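Local coordinates for mandelate racemase/muconate lactonizing enzyme family protein (Roseovarius nubinhibens ISM, PDB 3U4F) that binds magnesium in a TIM-barrel active site of the enolase superfamily and probably acts as a hydro-lyase or racemase, at residues A[219-233]-A[245-258]. Numbering follows the deposited sequence.
Sequences GKLLQDHGFSHFEEP and VSEALDIDVTGGEQ. With MG (magnesium ion), chain E; MG (magnesium ion), chain G; GAI (guanidine), chain F.
Phe230 and Thr254 join two neighbouring parallel strands, 229-231 and 253-255, through three backbone hydrogen bonds: Phe230 N to Asp252 O, Thr254 N to Phe230 O and Glu232 N to Thr254 O, the last almost straight at 177°. Glu231 and Thr254 project from the same face of this pair. Followed outward, the Glu231 side chain first lays CB against Thr254 OG1 (3.2 Å), and CG also passes that hydroxyl, which is hydrogen-bonded to Gln278. With CG anti to the backbone N (chi1 178°) and the chain extended beyond it, the carboxylate reaches the metal: OE2 binds magnesium at 2.1 Å, while OE1 accepts hydrogen bonds from His229 NE2 (2.8 Å), on its anti side, and Gln278, and forms a salt bridge with Lys167. Glu257 OE1 binds the same ion at 2.0 Å, its carboxylate plane turned 75° from that of Glu231, and its OE2 pairs with Lys94 of the second subunit; Asp205, water and guanidine N2 and N3 complete the site. Thr254 CG2 lies over one face of the His229 imidazole in a CH-pi contact, 3.8 Å from the ring centroid. Replacing His229 by alanine is likely to cost Glu231 OE1 one donor and Thr254 CG2 the ring face it rests on. On the other face of the strands, Phe230 CD2 meets Leu249 CD1 at the ring edge (3.8 Å), just after helix 239-248. That helix links the strands into a beta-alpha-beta unit of the TIM barrel, with metal-binding Glu231 ending one strand and Glu257 just beyond the next, as in the enolase superfamily.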
ATOM      1  N   GLY A 219      -7.509  29.259   1.249  1.00 10.97           N
ATOM      2  CA  GLY A 219      -7.954  29.387  -0.137  1.00 11.87           C
ATOM      3  C   GLY A 219      -8.460  30.784  -0.483  1.00 13.17           C
ATOM      4  O   GLY A 219      -8.246  31.275  -1.601  1.00 12.28           O
ATOM      5  N   LYS A 220      -9.135  31.429   0.469  1.00 13.23           N
ATOM      6  CA  LYS A 220      -9.568  32.838   0.280  1.00 14.76           C
ATOM      7  C   LYS A 220      -8.408  33.810   0.176  1.00 14.20           C
ATOM      8  O   LYS A 220      -8.441  34.725  -0.648  1.00 15.37           O
ATOM      9  CB  LYS A 220     -10.462  33.330   1.431  1.00 15.38           C
ATOM     10  CG  LYS A 220     -11.617  32.442   1.762  1.00 19.61           C
ATOM     11  CD  LYS A 220     -12.468  32.138   0.586  1.00 24.52           C
ATOM     12  CE  LYS A 220     -13.633  31.298   1.037  1.00 29.00           C
ATOM     13  NZ  LYS A 220     -14.408  31.993   2.105  1.00 30.70           N
ATOM     14  N   LEU A 221      -7.408  33.644   1.034  1.00 13.39           N
ATOM     15  CA  LEU A 221      -6.201  34.460   0.983  1.00 13.24           C
ATOM     16  C   LEU A 221      -5.466  34.249  -0.360  1.00 13.04           C
ATOM     17  O   LEU A 221      -4.962  35.196  -0.965  1.00 12.77           O
ATOM     18  CB  LEU A 221      -5.277  34.112   2.155  1.00 13.85           C
ATOM     19  CG  LEU A 221      -3.937  34.840   2.317  1.00 14.78           C
ATOM     20  CD1 LEU A 221      -4.145  36.355   2.588  1.00 18.45           C
ATOM     21  CD2 LEU A 221      -3.125  34.224   3.466  1.00 16.23           C
ATOM     22  N   LEU A 222      -5.380  32.999  -0.808  1.00 11.95           N
ATOM     23  CA  LEU A 222      -4.717  32.679  -2.088  1.00 11.01           C
ATOM     24  C   LEU A 222      -5.454  33.380  -3.240  1.00 11.59           C
ATOM     25  O   LEU A 222      -4.833  33.980  -4.133  1.00 12.12           O
ATOM     26  CB  LEU A 222      -4.755  31.157  -2.316  1.00 10.04           C
ATOM     27  CG  LEU A 222      -3.941  30.299  -1.352  1.00  9.13           C
ATOM     28  CD1 LEU A 222      -4.186  28.818  -1.642  1.00  8.46           C
ATOM     29  CD2 LEU A 222      -2.481  30.637  -1.447  1.00  8.42           C
ATOM     30  N   GLN A 223      -6.776  33.299  -3.211  1.00 12.76           N
ATOM     31  CA  GLN A 223      -7.618  33.976  -4.199  1.00 14.74           C
ATOM     32  C   GLN A 223      -7.407  35.495  -4.178  1.00 15.93           C
ATOM     33  O   GLN A 223      -7.264  36.093  -5.245  1.00 16.59           O
ATOM     34  CB  GLN A 223      -9.079  33.611  -3.988  1.00 14.76           C
ATOM     35  CG  GLN A 223      -9.390  32.169  -4.404  1.00 15.47           C
ATOM     36  CD  GLN A 223     -10.778  31.706  -4.020  1.00 17.46           C
ATOM     37  OE1 GLN A 223     -11.486  32.370  -3.241  1.00 21.69           O
ATOM     38  NE2 GLN A 223     -11.175  30.568  -4.540  1.00 12.97           N
ATOM     39  N   ASP A 224      -7.383  36.098  -2.979  1.00 16.48           N
ATOM     40  CA  ASP A 224      -7.090  37.557  -2.822  1.00 18.25           C
ATOM     41  C   ASP A 224      -5.735  37.962  -3.441  1.00 17.84           C
ATOM     42  O   ASP A 224      -5.563  39.082  -3.958  1.00 16.84           O
ATOM     43  CB  ASP A 224      -7.085  37.970  -1.347  1.00 18.23           C
ATOM     44  CG  ASP A 224      -8.458  37.882  -0.685  1.00 20.96           C
ATOM     45  OD1 ASP A 224      -9.496  37.709  -1.366  1.00 21.81           O
ATOM     46  OD2 ASP A 224      -8.475  37.992   0.559  1.00 24.89           O
ATOM     47  N   HIS A 225      -4.769  37.044  -3.407  1.00 16.59           N
ATOM     48  CA  HIS A 225      -3.457  37.340  -3.976  1.00 16.73           C
ATOM     49  C   HIS A 225      -3.176  36.694  -5.320  1.00 16.03           C
ATOM     50  O   HIS A 225      -2.048  36.664  -5.766  1.00 16.57           O
ATOM     51  CB  HIS A 225      -2.346  37.079  -2.955  1.00 17.24           C
ATOM     52  CG  HIS A 225      -2.382  38.038  -1.801  1.00 20.71           C
ATOM     53  ND1 HIS A 225      -3.181  37.838  -0.696  1.00 24.51           N
ATOM     54  CD2 HIS A 225      -1.766  39.229  -1.609  1.00 20.88           C
ATOM     55  CE1 HIS A 225      -3.032  38.850   0.143  1.00 23.83           C
ATOM     56  NE2 HIS A 225      -2.174  39.705  -0.384  1.00 24.05           N
ATOM     57  N   GLY A 226      -4.220  36.222  -5.984  1.00 15.74           N
ATOM     58  CA  GLY A 226      -4.083  35.772  -7.350  1.00 15.22           C
ATOM     59  C   GLY A 226      -3.292  34.484  -7.550  1.00 14.10           C
ATOM     60  O   GLY A 226      -2.794  34.240  -8.655  1.00 14.77           O
ATOM     61  N   PHE A 227      -3.190  33.647  -6.516  1.00 12.78           N
ATOM     62  CA  PHE A 227      -2.699  32.279  -6.746  1.00 11.33           C
ATOM     63  C   PHE A 227      -3.668  31.487  -7.627  1.00 10.97           C
ATOM     64  O   PHE A 227      -4.889  31.741  -7.645  1.00 10.74           O
ATOM     65  CB  PHE A 227      -2.435  31.540  -5.428  1.00 11.62           C
ATOM     66  CG  PHE A 227      -1.115  31.862  -4.787  1.00 10.80           C
ATOM     67  CD1 PHE A 227      -0.807  33.171  -4.346  1.00 11.54           C
ATOM     68  CD2 PHE A 227      -0.186  30.840  -4.561  1.00  9.96           C
ATOM     69  CE1 PHE A 227       0.413  33.448  -3.696  1.00 11.55           C
ATOM     70  CE2 PHE A 227       1.039  31.100  -3.932  1.00  8.13           C
ATOM     71  CZ  PHE A 227       1.338  32.403  -3.492  1.00 12.24           C
ATOM     72  N   SER A 228      -3.142  30.514  -8.373  1.00  9.53           N
ATOM     73  CA  SER A 228      -3.965  29.793  -9.337  1.00 10.03           C
ATOM     74  C   SER A 228      -4.009  28.267  -9.167  1.00  9.09           C
ATOM     75  O   SER A 228      -4.621  27.571  -9.999  1.00  8.71           O
ATOM     76  CB  SER A 228      -3.537  30.143 -10.774  1.00 10.79           C
ATOM     77  OG  SER A 228      -2.111  30.059 -10.882  1.00 10.56           O
ATOM     78  N   HIS A 229      -3.418  27.766  -8.069  1.00  8.15           N
ATOM     79  CA  HIS A 229      -3.228  26.313  -7.896  1.00  7.21           C
ATOM     80  C   HIS A 229      -2.996  26.083  -6.394  1.00  6.15           C
ATOM     81  O   HIS A 229      -2.048  26.626  -5.823  1.00  6.76           O
ATOM     82  CB  HIS A 229      -2.001  25.916  -8.754  1.00  7.08           C
ATOM     83  CG  HIS A 229      -1.510  24.510  -8.575  1.00  8.20           C
ATOM     84  ND1 HIS A 229      -1.470  23.605  -9.616  1.00  9.98           N
ATOM     85  CD2 HIS A 229      -0.987  23.871  -7.501  1.00  8.87           C
ATOM     86  CE1 HIS A 229      -0.949  22.465  -9.192  1.00  8.36           C
ATOM     87  NE2 HIS A 229      -0.647  22.601  -7.911  1.00  9.59           N
ATOM     88  N   PHE A 230      -3.864  25.297  -5.780  1.00  6.31           N
ATOM     89  CA  PHE A 230      -3.823  25.020  -4.333  1.00  5.63           C
ATOM     90  C   PHE A 230      -3.808  23.500  -4.187  1.00  6.03           C
ATOM     91  O   PHE A 230      -4.839  22.816  -4.334  1.00  7.31           O
ATOM     92  CB  PHE A 230      -5.086  25.643  -3.709  1.00  5.69           C
ATOM     93  CG  PHE A 230      -5.176  25.539  -2.207  1.00  6.46           C
ATOM     94  CD1 PHE A 230      -4.070  25.239  -1.427  1.00  7.41           C
ATOM     95  CD2 PHE A 230      -6.385  25.826  -1.586  1.00  8.39           C
ATOM     96  CE1 PHE A 230      -4.176  25.188  -0.019  1.00  9.17           C
ATOM     97  CE2 PHE A 230      -6.502  25.783  -0.173  1.00  8.67           C
ATOM     98  CZ  PHE A 230      -5.412  25.472   0.592  1.00  8.45           C
ATOM     99  N   GLU A 231      -2.625  22.974  -3.906  1.00  5.73           N
ATOM    100  CA  GLU A 231      -2.388  21.549  -3.950  1.00  5.43           C
ATOM    101  C   GLU A 231      -2.472  20.900  -2.567  1.00  5.54           C
ATOM    102  O   GLU A 231      -1.942  21.428  -1.612  1.00  7.36           O
ATOM    103  CB  GLU A 231      -1.023  21.311  -4.586  1.00  5.81           C
ATOM    104  CG  GLU A 231      -0.608  19.853  -4.667  1.00  6.91           C
ATOM    105  CD  GLU A 231       0.537  19.663  -5.640  1.00  9.68           C
ATOM    106  OE1 GLU A 231       0.768  20.588  -6.478  1.00  8.10           O
ATOM    107  OE2 GLU A 231       1.178  18.579  -5.581  1.00  7.43           O
ATOM    108  N   GLU A 232      -3.151  19.756  -2.522  1.00  6.23           N
ATOM    109  CA  GLU A 232      -3.236  18.860  -1.370  1.00  7.62           C
ATOM    110  C   GLU A 232      -3.583  19.620  -0.090  1.00  7.62           C
ATOM    111  O   GLU A 232      -2.848  19.574   0.870  1.00  8.17           O
ATOM    112  CB  GLU A 232      -1.936  18.025  -1.235  1.00  7.18           C
ATOM    113  CG  GLU A 232      -2.071  16.756  -0.383  1.00  8.78           C
ATOM    114  CD  GLU A 232      -0.817  15.892  -0.455  1.00  9.95           C
ATOM    115  OE1 GLU A 232      -0.397  15.621  -1.600  1.00 10.63           O
ATOM    116  OE2 GLU A 232      -0.286  15.478   0.621  1.00  9.20           O
ATOM    117  N   PRO A 233      -4.706  20.361  -0.096  1.00  8.08           N
ATOM    118  CA  PRO A 233      -5.016  21.218   1.075  1.00  8.52           C
ATOM    119  C   PRO A 233      -5.207  20.405   2.350  1.00  9.23           C
ATOM    120  O   PRO A 233      -4.843  20.858   3.449  1.00 10.04           O
ATOM    121  CB  PRO A 233      -6.368  21.873   0.690  1.00  7.93           C
ATOM    122  CG  PRO A 233      -6.938  21.006  -0.431  1.00  9.97           C
ATOM    123  CD  PRO A 233      -5.683  20.538  -1.190  1.00  8.51           C
ATOM    124  N   VAL A 245     -13.306  21.422   0.156  1.00 10.50           N
ATOM    125  CA  VAL A 245     -12.476  22.576  -0.164  1.00 10.42           C
ATOM    126  C   VAL A 245     -12.643  23.037  -1.617  1.00 10.19           C
ATOM    127  O   VAL A 245     -12.871  24.231  -1.866  1.00 10.17           O
ATOM    128  CB  VAL A 245     -10.998  22.309   0.175  1.00  9.94           C
ATOM    129  CG1 VAL A 245     -10.146  23.537  -0.118  1.00  8.76           C
ATOM    130  CG2 VAL A 245     -10.885  21.887   1.663  1.00  8.89           C
ATOM    131  N   SER A 246     -12.524  22.095  -2.562  1.00 10.93           N
ATOM    132  CA  SER A 246     -12.817  22.341  -3.993  1.00 12.22           C
ATOM    133  C   SER A 246     -14.163  22.991  -4.186  1.00 11.54           C
ATOM    134  O   SER A 246     -14.288  23.949  -4.952  1.00 11.18           O
ATOM    135  CB  SER A 246     -12.855  21.019  -4.793  1.00 12.41           C
ATOM    136  OG  SER A 246     -11.545  20.543  -4.856  1.00 19.25           O
ATOM    137  N   GLU A 247     -15.180  22.463  -3.516  1.00 12.56           N
ATOM    138  CA  GLU A 247     -16.537  23.030  -3.679  1.00 14.60           C
ATOM    139  C   GLU A 247     -16.677  24.461  -3.166  1.00 14.71           C
ATOM    140  O   GLU A 247     -17.446  25.248  -3.739  1.00 15.47           O
ATOM    141  CB  GLU A 247     -17.624  22.111  -3.092  1.00 14.52           C
ATOM    142  CG  GLU A 247     -17.853  20.837  -3.905  1.00 20.29           C
ATOM    143  CD  GLU A 247     -18.768  19.832  -3.194  1.00 26.42           C
ATOM    144  OE1 GLU A 247     -18.697  19.701  -1.948  1.00 32.56           O
ATOM    145  OE2 GLU A 247     -19.566  19.162  -3.882  1.00 31.25           O
ATOM    146  N   ALA A 248     -15.954  24.804  -2.097  1.00 14.34           N
ATOM    147  CA  ALA A 248     -16.024  26.151  -1.518  1.00 14.38           C
ATOM    148  C   ALA A 248     -15.156  27.197  -2.237  1.00 14.36           C
ATOM    149  O   ALA A 248     -15.379  28.401  -2.073  1.00 13.06           O
ATOM    150  CB  ALA A 248     -15.678  26.120  -0.002  1.00 14.40           C
ATOM    151  N   LEU A 249     -14.159  26.757  -3.002  1.00 13.10           N
ATOM    152  CA  LEU A 249     -13.198  27.698  -3.613  1.00 12.58           C
ATOM    153  C   LEU A 249     -13.300  27.801  -5.135  1.00 12.23           C
ATOM    154  O   LEU A 249     -13.640  26.841  -5.799  1.00 12.83           O
ATOM    155  CB  LEU A 249     -11.758  27.341  -3.251  1.00 12.24           C
ATOM    156  CG  LEU A 249     -11.457  27.358  -1.751  1.00 11.28           C
ATOM    157  CD1 LEU A 249     -10.040  26.795  -1.490  1.00 12.07           C
ATOM    158  CD2 LEU A 249     -11.562  28.789  -1.221  1.00  8.18           C
ATOM    159  N   ASP A 250     -12.994  28.982  -5.657  1.00 13.31           N
ATOM    160  CA  ASP A 250     -12.830  29.181  -7.087  1.00 14.02           C
ATOM    161  C   ASP A 250     -11.430  28.778  -7.561  1.00 13.36           C
ATOM    162  O   ASP A 250     -11.297  28.322  -8.693  1.00 14.09           O
ATOM    163  CB  ASP A 250     -13.076  30.635  -7.475  1.00 14.77           C
ATOM    164  CG  ASP A 250     -14.502  31.065  -7.222  1.00 19.44           C
ATOM    165  OD1 ASP A 250     -15.428  30.285  -7.543  1.00 23.51           O
ATOM    166  OD2 ASP A 250     -14.677  32.179  -6.704  1.00 25.71           O
ATOM    167  N   ILE A 251     -10.404  28.972  -6.734  1.00 12.34           N
ATOM    168  CA  ILE A 251      -9.032  28.557  -7.108  1.00 11.33           C
ATOM    169  C   ILE A 251      -9.032  27.037  -7.369  1.00 11.31           C
ATOM    170  O   ILE A 251      -9.753  26.299  -6.690  1.00 10.48           O
ATOM    171  CB  ILE A 251      -7.987  28.980  -6.029  1.00 11.29           C
ATOM    172  CG1 ILE A 251      -6.536  28.659  -6.475  1.00 11.34           C
ATOM    173  CG2 ILE A 251      -8.377  28.424  -4.631  1.00 11.18           C
ATOM    174  CD1 ILE A 251      -5.463  29.361  -5.613  1.00 10.68           C
ATOM    175  N   ASP A 252      -8.276  26.585  -8.378  1.00 11.12           N
ATOM    176  CA  ASP A 252      -8.106  25.152  -8.642  1.00 10.34           C
ATOM    177  C   ASP A 252      -7.478  24.498  -7.421  1.00  9.79           C
ATOM    178  O   ASP A 252      -6.429  24.960  -6.928  1.00 10.22           O
ATOM    179  CB  ASP A 252      -7.161  24.894  -9.833  1.00 10.52           C
ATOM    180  CG  ASP A 252      -7.825  25.089 -11.193  1.00 13.35           C
ATOM    181  OD1 ASP A 252      -9.074  25.117 -11.289  1.00 14.10           O
ATOM    182  OD2 ASP A 252      -7.070  25.195 -12.181  1.00 13.85           O
ATOM    183  N   VAL A 253      -8.117  23.431  -6.968  1.00  9.04           N
ATOM    184  CA  VAL A 253      -7.592  22.539  -5.918  1.00  8.53           C
ATOM    185  C   VAL A 253      -7.142  21.258  -6.643  1.00  8.58           C
ATOM    186  O   VAL A 253      -7.844  20.731  -7.524  1.00  8.51           O
ATOM    187  CB  VAL A 253      -8.665  22.233  -4.842  1.00  8.07           C
ATOM    188  CG1 VAL A 253      -8.237  21.081  -3.880  1.00  9.84           C
ATOM    189  CG2 VAL A 253      -9.020  23.506  -4.037  1.00  7.35           C
ATOM    190  N   THR A 254      -5.959  20.780  -6.274  1.00  9.17           N
ATOM    191  CA  THR A 254      -5.248  19.776  -7.071  1.00  8.75           C
ATOM    192  C   THR A 254      -4.727  18.698  -6.123  1.00  9.22           C
ATOM    193  O   THR A 254      -4.502  18.964  -4.941  1.00  8.86           O
ATOM    194  CB  THR A 254      -4.108  20.424  -7.892  1.00  9.32           C
ATOM    195  OG1 THR A 254      -2.969  20.673  -7.068  1.00 10.06           O
ATOM    196  CG2 THR A 254      -4.564  21.795  -8.501  1.00  9.16           C
ATOM    197  N   GLY A 255      -4.587  17.473  -6.619  1.00  8.64           N
ATOM    198  CA  GLY A 255      -3.932  16.452  -5.804  1.00  8.38           C
ATOM    199  C   GLY A 255      -3.864  15.109  -6.494  1.00  8.03           C
ATOM    200  O   GLY A 255      -4.337  14.959  -7.633  1.00  7.21           O
ATOM    201  N   GLY A 256      -3.262  14.150  -5.780  1.00  6.91           N
ATOM    202  CA  GLY A 256      -3.249  12.746  -6.174  1.00  7.41           C
ATOM    203  C   GLY A 256      -1.856  12.123  -6.200  1.00  6.76           C
ATOM    204  O   GLY A 256      -1.734  10.953  -6.544  1.00  6.71           O
ATOM    205  N   GLU A 257      -0.816  12.874  -5.835  1.00  5.87           N
ATOM    206  CA  GLU A 257       0.542  12.371  -5.996  1.00  7.12           C
ATOM    207  C   GLU A 257       0.824  11.088  -5.223  1.00  8.07           C
ATOM    208  O   GLU A 257       1.617  10.282  -5.702  1.00  8.45           O
ATOM    209  CB  GLU A 257       1.598  13.423  -5.693  1.00  7.96           C
ATOM    210  CG  GLU A 257       1.718  13.796  -4.215  1.00  9.12           C
ATOM    211  CD  GLU A 257       2.508  15.048  -4.065  1.00 11.92           C
ATOM    212  OE1 GLU A 257       2.124  16.080  -4.691  1.00  6.94           O
ATOM    213  OE2 GLU A 257       3.503  15.002  -3.313  1.00 11.04           O
ATOM    214  N   GLN A 258       0.161  10.884  -4.072  1.00  6.94           N
ATOM    215  CA  GLN A 258       0.363   9.621  -3.289  1.00  8.72           C
ATOM    216  C   GLN A 258      -0.620   8.529  -3.618  1.00  8.45           C
ATOM    217  O   GLN A 258      -0.589   7.464  -3.021  1.00  8.96           O
ATOM    218  CB  GLN A 258       0.318   9.876  -1.775  1.00  7.82           C
ATOM    219  CG  GLN A 258       1.502  10.633  -1.251  1.00  8.59           C
ATOM    220  CD  GLN A 258       1.337  12.152  -1.241  1.00 10.32           C
ATOM    221  OE1 GLN A 258       0.232  12.702  -1.377  1.00 14.12           O
ATOM    222  NE2 GLN A 258       2.436  12.832  -0.998  1.00  4.58           N
TER
HETATM  223 MG    MG E 371       2.479  17.998  -4.064  1.00  9.54          MG
HETATM  224 MG    MG G 374     -13.795  24.963  -6.676  1.00 14.63          MG
HETATM  225  C   GAI F 372       4.979  18.270  -4.609  1.00  9.59           C
HETATM  226  N1  GAI F 372       6.231  18.487  -4.920  1.00  7.01           N
HETATM  227  N2  GAI F 372       4.545  17.781  -3.394  1.00  7.85           N
HETATM  228  N3  GAI F 372       4.014  18.476  -5.521  1.00  7.17           N
HETATM  229  O   HOH W   1      -4.555  25.969 -12.089  1.00 14.36           O
HETATM  230  O   HOH W   2      -7.349  28.445 -10.439  1.00 16.78           O
HETATM  231  O   HOH W   3      -2.633  14.619  -3.125  1.00 12.49           O
HETATM  232  O   HOH W   4       1.367  17.681  -2.449  1.00  9.90           O
HETATM  233  O   HOH W   5     -13.541  25.898  -8.603  1.00 13.44           O
HETATM  234  O   HOH W   6     -11.741  24.551  -6.513  1.00 13.25           O
HETATM  235  O   HOH W   7     -14.089  23.143  -7.737  1.00 12.03           O
HETATM  236  O   HOH W   8     -15.891  25.463  -6.970  1.00 11.03           O